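Phosphorylated carbohydrates phosphatase TM_1254 (Thermotoga maritima msb8, PDB 3KBB) dephosphorylates several phosphorylated carbohydrates, among them erythrose 4-phosphate, fructose 6-phosphate and mannose 6-phosphate, with the help of a divalent metal ion. Local coordinates at residues Asn138-Asp142 / Pro143-Leu147; Leu153-Pro157 / Glu158-Val162; Ala201-Pro205 / Glu206-Asn210. All coordinates share one frame; numbering follows the deposited sequence.

Contact 1: Asn138-Asp142 / Pro143-Leu147. With SO4 (sulfate ion), chain D.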
loop_
_atom_site.group_PDB
_atom_site.type_symbol
_atom_site.label_atom_id
_atom_site.label_comp_id
_atom_site.label_asym_id
_atom_site.label_seq_id
_atom_site.Cartn_x
_atom_site.Cartn_y
_atom_site.Cartn_z
ATOM N N ASN A 138 17.122 3.154 1.548
ATOM C CA ASN A 138 16.578 2.363 2.662
ATOM C C ASN A 138 15.088 2.615 2.779
ATOM O O ASN A 138 14.679 3.785 2.801
ATOM C CB ASN A 138 17.269 2.790 3.947
ATOM C CG ASN A 138 18.762 2.493 3.930
ATOM O OD1 ASN A 138 19.579 3.376 4.162
ATOM N ND2 ASN A 138 19.113 1.258 3.620
ATOM N N GLY A 139 14.284 1.543 2.807
ATOM C CA GLY A 139 12.817 1.719 2.817
ATOM C C GLY A 139 12.281 1.822 4.246
ATOM O O GLY A 139 13.042 1.876 5.200
ATOM N N LYS A 140 10.960 1.878 4.375
ATOM C CA LYS A 140 10.303 1.947 5.711
ATOM C C LYS A 140 10.855 0.838 6.626
ATOM O O LYS A 140 11.046 -0.301 6.132
ATOM C CB LYS A 140 8.795 1.796 5.545
ATOM C CG LYS A 140 8.163 2.803 4.615
ATOM C CD LYS A 140 6.709 2.450 4.315
ATOM C CE LYS A 140 6.127 3.435 3.321
ATOM N NZ LYS A 140 4.726 3.097 2.938
ATOM N N PRO A 141 11.105 1.118 7.932
ATOM C CA PRO A 141 10.742 2.329 8.679
ATOM C C PRO A 141 11.716 3.490 8.594
ATOM O O PRO A 141 11.550 4.481 9.318
ATOM C CB PRO A 141 10.630 1.811 10.124
ATOM C CG PRO A 141 11.732 0.779 10.207
ATOM C CD PRO A 141 11.777 0.135 8.825
ATOM N N ASP A 142 12.722 3.398 7.719
ATOM C CA ASP A 142 13.686 4.502 7.584
ATOM C C ASP A 142 12.869 5.727 7.075
ATOM O O ASP A 142 11.952 5.540 6.263
ATOM C CB ASP A 142 14.799 4.126 6.586
ATOM C CG ASP A 142 15.944 5.130 6.565
ATOM O OD1 ASP A 142 15.701 6.280 6.168
ATOM O OD2 ASP A 142 17.107 4.754 6.905
ATOM N N PRO A 143 13.139 6.944 7.613
ATOM C CA PRO A 143 12.364 8.121 7.145
ATOM C C PRO A 143 12.714 8.597 5.712
ATOM O O PRO A 143 12.015 9.500 5.202
ATOM C CB PRO A 143 12.736 9.198 8.162
ATOM C CG PRO A 143 14.145 8.756 8.614
ATOM C CD PRO A 143 14.042 7.302 8.718
ATOM N N GLU A 144 13.733 8.005 5.070
ATOM C CA GLU A 144 14.126 8.420 3.703
ATOM C C GLU A 144 12.952 8.715 2.744
ATOM O O GLU A 144 12.906 9.782 2.075
ATOM C CB GLU A 144 15.079 7.391 3.092
ATOM C CG GLU A 144 15.899 7.999 1.992
ATOM C CD GLU A 144 16.848 6.999 1.324
ATOM O OE1 GLU A 144 17.200 5.996 1.973
ATOM O OE2 GLU A 144 17.234 7.273 0.154
ATOM N N ILE A 145 12.017 7.778 2.644
ATOM C CA ILE A 145 10.916 7.942 1.703
ATOM C C ILE A 145 10.054 9.181 1.977
ATOM O O ILE A 145 9.711 9.906 1.052
ATOM C CB ILE A 145 10.084 6.657 1.580
ATOM C CG1 ILE A 145 9.222 6.692 0.304
ATOM C CG2 ILE A 145 9.311 6.340 2.844
ATOM C CD1 ILE A 145 8.510 5.403 0.015
ATOM N N TYR A 146 9.733 9.418 3.254
ATOM C CA TYR A 146 8.953 10.631 3.589
ATOM C C TYR A 146 9.775 11.901 3.459
ATOM O O TYR A 146 9.230 12.921 3.077
ATOM C CB TYR A 146 8.313 10.501 4.983
ATOM C CG TYR A 146 7.075 9.635 4.835
ATOM C CD1 TYR A 146 5.885 10.156 4.273
ATOM C CD2 TYR A 146 7.087 8.294 5.215
ATOM C CE1 TYR A 146 4.764 9.360 4.098
ATOM C CE2 TYR A 146 5.967 7.473 5.046
ATOM C CZ TYR A 146 4.800 8.025 4.475
ATOM O OH TYR A 146 3.675 7.255 4.282
ATOM N N LEU A 147 11.063 11.848 3.800
ATOM C CA LEU A 147 11.975 13.008 3.578
ATOM C C LEU A 147 12.003 13.388 2.090
ATOM O O LEU A 147 11.971 14.586 1.740
ATOM C CB LEU A 147 13.381 12.681 4.145
ATOM C CG LEU A 147 13.419 12.585 5.670
ATOM C CD1 LEU A 147 14.763 11.894 6.103
ATOM C CD2 LEU A 147 13.229 13.946 6.374
HETATM S S SO4 D . 3.016 0.423 0.056
HETATM O O1 SO4 D . 2.022 1.237 -0.662
HETATM O O2 SO4 D . 2.347 -0.506 0.962
HETATM O O3 SO4 D . 3.733 -0.457 -0.895
HETATM O O4 SO4 D . 3.987 1.224 0.878
HETATM O O HOH W 1 12.325 5.103 3.552
HETATM O O HOH W 2 18.416 5.991 4.402
#

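Contact 2: Leu153-Pro157 / Glu158-Val162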
loop_
_atom_site.group_PDB
_atom_site.type_symbol
_atom_site.label_atom_id
_atom_site.label_comp_id
_atom_site.label_asym_id
_atom_site.label_seq_id
_atom_site.Cartn_x
_atom_site.Cartn_y
_atom_site.Cartn_z
ATOM N N LEU A 153 7.830 17.955 -2.558
ATOM C CA LEU A 153 6.703 18.875 -2.341
ATOM C C LEU A 153 7.160 20.310 -1.977
ATOM O O LEU A 153 6.386 21.282 -2.123
ATOM C CB LEU A 153 5.885 18.365 -1.149
ATOM C CG LEU A 153 5.000 17.141 -1.310
ATOM C CD1 LEU A 153 4.582 16.692 0.083
ATOM C CD2 LEU A 153 3.750 17.536 -2.132
ATOM N N ASN A 154 8.389 20.407 -1.489
ATOM C CA ASN A 154 8.929 21.617 -0.887
ATOM C C ASN A 154 8.012 22.183 0.210
ATOM O O ASN A 154 7.563 23.362 0.169
ATOM C CB ASN A 154 9.208 22.646 -1.995
ATOM C CG ASN A 154 9.934 23.849 -1.499
ATOM O OD1 ASN A 154 10.718 23.790 -0.555
ATOM N ND2 ASN A 154 9.683 24.977 -2.155
ATOM N N VAL A 155 7.687 21.318 1.175
ATOM C CA VAL A 155 6.847 21.690 2.324
ATOM C C VAL A 155 7.463 21.184 3.632
ATOM O O VAL A 155 8.211 20.192 3.655
ATOM C CB VAL A 155 5.349 21.203 2.178
ATOM C CG1 VAL A 155 4.757 21.606 0.851
ATOM C CG2 VAL A 155 5.271 19.691 2.315
ATOM N N VAL A 156 7.156 21.871 4.727
ATOM C CA VAL A 156 7.662 21.513 6.062
ATOM C C VAL A 156 6.774 20.409 6.656
ATOM O O VAL A 156 5.597 20.382 6.363
ATOM C CB VAL A 156 7.659 22.760 6.985
ATOM C CG1 VAL A 156 8.491 23.886 6.312
ATOM C CG2 VAL A 156 6.285 23.256 7.193
ATOM N N PRO A 157 7.349 19.494 7.455
ATOM C CA PRO A 157 6.519 18.389 7.944
ATOM C C PRO A 157 5.342 18.779 8.846
ATOM O O PRO A 157 4.352 18.050 8.882
ATOM C CB PRO A 157 7.498 17.470 8.673
ATOM C CG PRO A 157 8.709 18.287 8.939
ATOM C CD PRO A 157 8.746 19.395 7.908
ATOM N N GLU A 158 5.417 19.924 9.524
ATOM C CA GLU A 158 4.319 20.317 10.400
ATOM C C GLU A 158 3.102 20.819 9.602
ATOM O O GLU A 158 2.069 21.103 10.193
ATOM C CB GLU A 158 4.770 21.365 11.442
ATOM C CG GLU A 158 5.246 22.674 10.841
ATOM C CD GLU A 158 6.737 22.687 10.515
ATOM O OE1 GLU A 158 7.370 21.608 10.388
ATOM O OE2 GLU A 158 7.284 23.801 10.383
ATOM N N LYS A 159 3.251 20.955 8.286
ATOM C CA LYS A 159 2.154 21.374 7.405
ATOM C C LYS A 159 1.629 20.285 6.464
ATOM O O LYS A 159 0.943 20.598 5.476
ATOM C CB LYS A 159 2.517 22.644 6.653
ATOM C CG LYS A 159 2.782 23.829 7.609
ATOM C CD LYS A 159 3.041 25.091 6.789
ATOM C CE LYS A 159 3.443 26.267 7.670
ATOM N NZ LYS A 159 3.655 27.452 6.780
ATOM N N VAL A 160 1.908 19.016 6.790
ATOM C CA VAL A 160 1.373 17.887 5.997
ATOM C C VAL A 160 0.554 16.959 6.887
ATOM O O VAL A 160 0.761 16.883 8.120
ATOM C CB VAL A 160 2.486 17.068 5.251
ATOM C CG1 VAL A 160 3.398 18.054 4.469
ATOM C CG2 VAL A 160 3.307 16.251 6.237
ATOM N N VAL A 161 -0.368 16.270 6.252
ATOM C CA VAL A 161 -1.118 15.181 6.911
ATOM C C VAL A 161 -0.778 13.900 6.137
ATOM O O VAL A 161 -0.674 13.929 4.916
ATOM C CB VAL A 161 -2.636 15.413 6.801
ATOM C CG1 VAL A 161 -3.407 14.201 7.387
ATOM C CG2 VAL A 161 -3.018 16.643 7.571
ATOM N N VAL A 162 -0.548 12.789 6.849
ATOM C CA VAL A 162 -0.204 11.521 6.190
ATOM C C VAL A 162 -1.270 10.484 6.520
ATOM O O VAL A 162 -1.730 10.452 7.665
ATOM C CB VAL A 162 1.173 11.019 6.751
ATOM C CG1 VAL A 162 1.477 9.548 6.314
ATOM C CG2 VAL A 162 2.304 11.907 6.253
HETATM O O HOH W 3 2.224 17.097 10.576
#

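Contact 3: Ala201-Pro205 / Glu206-Asn210. With GOL (glycerol), chain H.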
loop_
_atom_site.group_PDB
_atom_site.type_symbol
_atom_site.label_atom_id
_atom_site.label_comp_id
_atom_site.label_asym_id
_atom_site.label_seq_id
_atom_site.Cartn_x
_atom_site.Cartn_y
_atom_site.Cartn_z
ATOM N N ALA A 201 -4.823 8.936 15.305
ATOM C CA ALA A 201 -6.165 8.433 15.264
ATOM C C ALA A 201 -6.207 7.339 14.234
ATOM O O ALA A 201 -5.402 7.334 13.286
ATOM C CB ALA A 201 -7.172 9.543 14.893
ATOM N N LEU A 202 -7.171 6.447 14.403
ATOM C CA LEU A 202 -7.466 5.419 13.398
ATOM C C LEU A 202 -8.678 5.812 12.548
ATOM O O LEU A 202 -9.686 6.369 13.069
ATOM C CB LEU A 202 -7.734 4.079 14.073
ATOM C CG LEU A 202 -6.650 3.526 15.021
ATOM C CD1 LEU A 202 -7.096 2.208 15.599
ATOM C CD2 LEU A 202 -5.326 3.345 14.217
ATOM N N VAL A 203 -8.606 5.524 11.249
ATOM C CA VAL A 203 -9.727 5.770 10.357
ATOM C C VAL A 203 -9.884 4.676 9.316
ATOM O O VAL A 203 -8.888 4.119 8.875
ATOM C CB VAL A 203 -9.571 7.098 9.603
ATOM C CG1 VAL A 203 -9.796 8.231 10.559
ATOM C CG2 VAL A 203 -8.179 7.144 8.895
ATOM N N LYS A 204 -11.124 4.390 8.913
ATOM C CA LYS A 204 -11.372 3.540 7.722
ATOM C C LYS A 204 -11.216 4.417 6.467
ATOM O O LYS A 204 -11.315 5.635 6.544
ATOM C CB LYS A 204 -12.788 2.928 7.780
ATOM C CG LYS A 204 -13.016 2.024 9.002
ATOM C CD LYS A 204 -14.377 1.336 8.981
ATOM C CE LYS A 204 -15.459 2.196 9.627
ATOM N NZ LYS A 204 -15.426 2.209 11.139
ATOM N N PRO A 205 -10.919 3.816 5.313
ATOM C CA PRO A 205 -10.764 4.601 4.088
ATOM C C PRO A 205 -11.942 5.544 3.855
ATOM O O PRO A 205 -11.733 6.704 3.505
ATOM C CB PRO A 205 -10.740 3.518 3.008
ATOM C CG PRO A 205 -10.012 2.410 3.710
ATOM C CD PRO A 205 -10.620 2.390 5.078
ATOM N N GLU A 206 -13.159 5.050 4.088
ATOM C CA GLU A 206 -14.390 5.856 3.960
ATOM C C GLU A 206 -14.436 7.047 4.882
ATOM O O GLU A 206 -15.223 7.942 4.651
ATOM C CB GLU A 206 -15.657 5.043 4.312
ATOM C CG GLU A 206 -15.713 3.674 3.753
ATOM C CD GLU A 206 -15.068 2.682 4.687
ATOM O OE1 GLU A 206 -15.705 2.313 5.704
ATOM O OE2 GLU A 206 -13.939 2.261 4.393
ATOM N N GLU A 207 -13.647 7.037 5.960
ATOM C CA GLU A 207 -13.685 8.138 6.937
ATOM C C GLU A 207 -12.655 9.229 6.643
ATOM O O GLU A 207 -12.611 10.257 7.315
ATOM C CB GLU A 207 -13.497 7.605 8.368
ATOM C CG GLU A 207 -14.725 6.812 8.894
ATOM C CD GLU A 207 -14.408 5.801 10.007
ATOM O OE1 GLU A 207 -13.276 5.789 10.571
ATOM O OE2 GLU A 207 -15.326 4.982 10.310
ATOM N N ILE A 208 -11.815 8.998 5.640
ATOM C CA ILE A 208 -10.702 9.928 5.371
ATOM C C ILE A 208 -11.250 11.296 4.930
ATOM O O ILE A 208 -10.761 12.340 5.356
ATOM C CB ILE A 208 -9.760 9.335 4.318
ATOM C CG1 ILE A 208 -8.988 8.129 4.928
ATOM C CG2 ILE A 208 -8.794 10.416 3.779
ATOM C CD1 ILE A 208 -8.120 7.349 3.913
ATOM N N LEU A 209 -12.282 11.274 4.099
ATOM C CA LEU A 209 -12.877 12.532 3.633
ATOM C C LEU A 209 -13.286 13.458 4.782
ATOM O O LEU A 209 -12.917 14.612 4.806
ATOM C CB LEU A 209 -14.049 12.241 2.692
ATOM C CG LEU A 209 -14.830 13.493 2.240
ATOM C CD1 LEU A 209 -13.995 14.516 1.484
ATOM C CD2 LEU A 209 -15.953 13.023 1.393
ATOM N N ASN A 210 -14.034 12.944 5.762
ATOM C CA ASN A 210 -14.403 13.768 6.905
ATOM C C ASN A 210 -13.222 14.234 7.761
ATOM O O ASN A 210 -13.217 15.368 8.274
ATOM C CB ASN A 210 -15.501 13.089 7.749
ATOM C CG ASN A 210 -16.840 13.013 7.020
ATOM O OD1 ASN A 210 -17.116 13.784 6.095
ATOM N ND2 ASN A 210 -17.682 12.077 7.444
HETATM C C1 GOL H . -11.325 1.569 14.767
HETATM O O1 GOL H . -11.229 0.161 14.803
HETATM C C2 GOL H . -11.766 1.994 13.373
HETATM O O2 GOL H . -12.966 1.341 13.003
HETATM C C3 GOL H . -11.921 3.509 13.329
HETATM O O3 GOL H . -13.125 3.872 12.681
HETATM O O HOH W 4 -12.774 6.540 13.680
HETATM O O HOH W 5 -12.859 9.059 2.477
#

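Contact 1: Asn138-Asp142 / Pro143-Leu147
E144 reaches back from the first part of helix 144-153 to N138: its OE1 accepts from N138 N at 2.9 Å along a nearly straight line (166°), with the donor 36° out of the carboxylate plane. OE2 takes K137 N, so one carboxylate holds two successive backbone amides of the incoming loop. D142 OD1 offers its anti lone pair to E144 N at 2.8 Å, a capping bond made at the turn into the helix; with CG anti to the backbone N (chi1 -171°), the carboxylate swings forward beside the P143 ring to reach that amide. A water ties the same turn internally, donating to N138 O and D142 O and accepting from I145 N. K140 runs out fully extended past I145 and Y146, its CG 4.1 Å from I145 CG2 and its CE lying obliquely by the Y146 ring. K140 NZ gives a bond to sulfate O4 (2.9 Å) and salt bridges to D7 and E164; Y146 OH bonds E164 and so steadies that second carboxylate. T107, S108, D9 and T109 complete the sulfate site. The sulfate, probably from the crystallisation liquor, probably marks where a substrate phosphate would bind. A lysine nitrogen that bridges to the probable nucleophile and also bonds this anion is consistent with the HAD-family lysine that orders the aspartate and counters phosphoryl charge.

Contact 2: Leu153-Pro157 / Glu158-Val162
A chi1 of 62° puts CG of E158 between its backbone N and carbonyl carbon, and a bend at chi2 (-89°) then folds the carboxylate back over V156. Its OE2 comes within 3.4 Å of V156 CG2, while OE1 rests 3.6 Å from P157 CD, so the acidic group lies against carbon on both residues. K159 is extended instead: its CG passes V156 CG2 at 3.6 Å and the methylene chain runs on past that methyl before the amine heads away from both segments, toward E2. The folded glutamate and the lysine stem thus both lie against V156. Deeper in, V160 CG1 stands anti to the carbonyl carbon (chi1 -50°) and meets V155 CG2 at 3.3 Å, tighter than ordinary van der Waals contact. L150 of helix 144-153 touches V155, P157 and V160, and A3 and I5 of strand 3-7 also pack on V160.

The backbone between these side chains is a short 3-10 turn at P157 and E158. K159 N bonds to V156 O at 3.1 Å, and V160 N makes a weak bond to P157 O at 3.4 Å. A water donates to both P157 O and V160 O, spanning the point where the turn gives way to strand 160-164; backbone bonds from K159 to E2 and A3 start the pairing with the neighbouring strand. The chemistry divides accordingly: V155 and V160 join the loop after helix 144-153 to the first residue of strand 160-164 through methyl contact, K159 gives V156 its methylenes, whereas E158 lays its carboxylate against the V156 carbons, and the turn is held by backbone bonds and one water.

Contact 3: Ala201-Pro205 / Glu206-Asn210
K204 and E207 approach at a slant and are joined at several points. K204 bends at chi3 (-88°) and again at chi4, which curls its amine round to E207 OE2 in a 2.9 Å salt bridge. The other oxygen of the carboxylate takes the lysine's own backbone amide: K204 N points to E207 OE1 at 3.1 Å, nearly straight, yet reaches it from well above the carboxylate plane (65° out). The return bond, from E207 N to K204 O at 2.8 Å, closes the pair both ways. A glycerol, probably from the crystallisation liquor, sits alongside and bridges K204 NZ to E207 OE1; a water shared with L202 O also donates to OE1.

E206 lies side by side with P205, pointing the same way, and its OE2 sits 3.4 Å from P205 CD. On the buried side V203 and I208 cross at about a right angle, V203 CG2 to I208 CG1 4.2 Å, both touching V184 of strand 181-184, while A92 of helix 89-98 also packs on I208. I208 N bonds to P205 O, and a water links that oxygen to L209 N. With K204 N and a water, and in this crystal a glycerol, donating to OE1, and the lysine amine at OE2, E207 probably remains a carboxylate that ties the residue following strand 201-203 to the turn that leads toward helix 208-215.

The three contacts follow one another along the chain around the parallel HAD sheet. Contacts 1 and 2, at the two ends of helix 144-153, have centres 15 Å apart and touch where Y146 OH meets V162 CG1 at 3.8 Å, so the residue that bonds E164 also packs on the strand carrying it. Contact 1 alone of the three bonds the sulfate, through K140, whose side chain is about 3 Å from that of the probable nucleophile D7. Contact 3, at the outermost strand 201-203, is centred 24 Å from contact 1 and 19 Å from contact 2, touching neither; its I208 side chain still comes within about 9 Å of that of D7. Contacts 2 and 3 share the sheet.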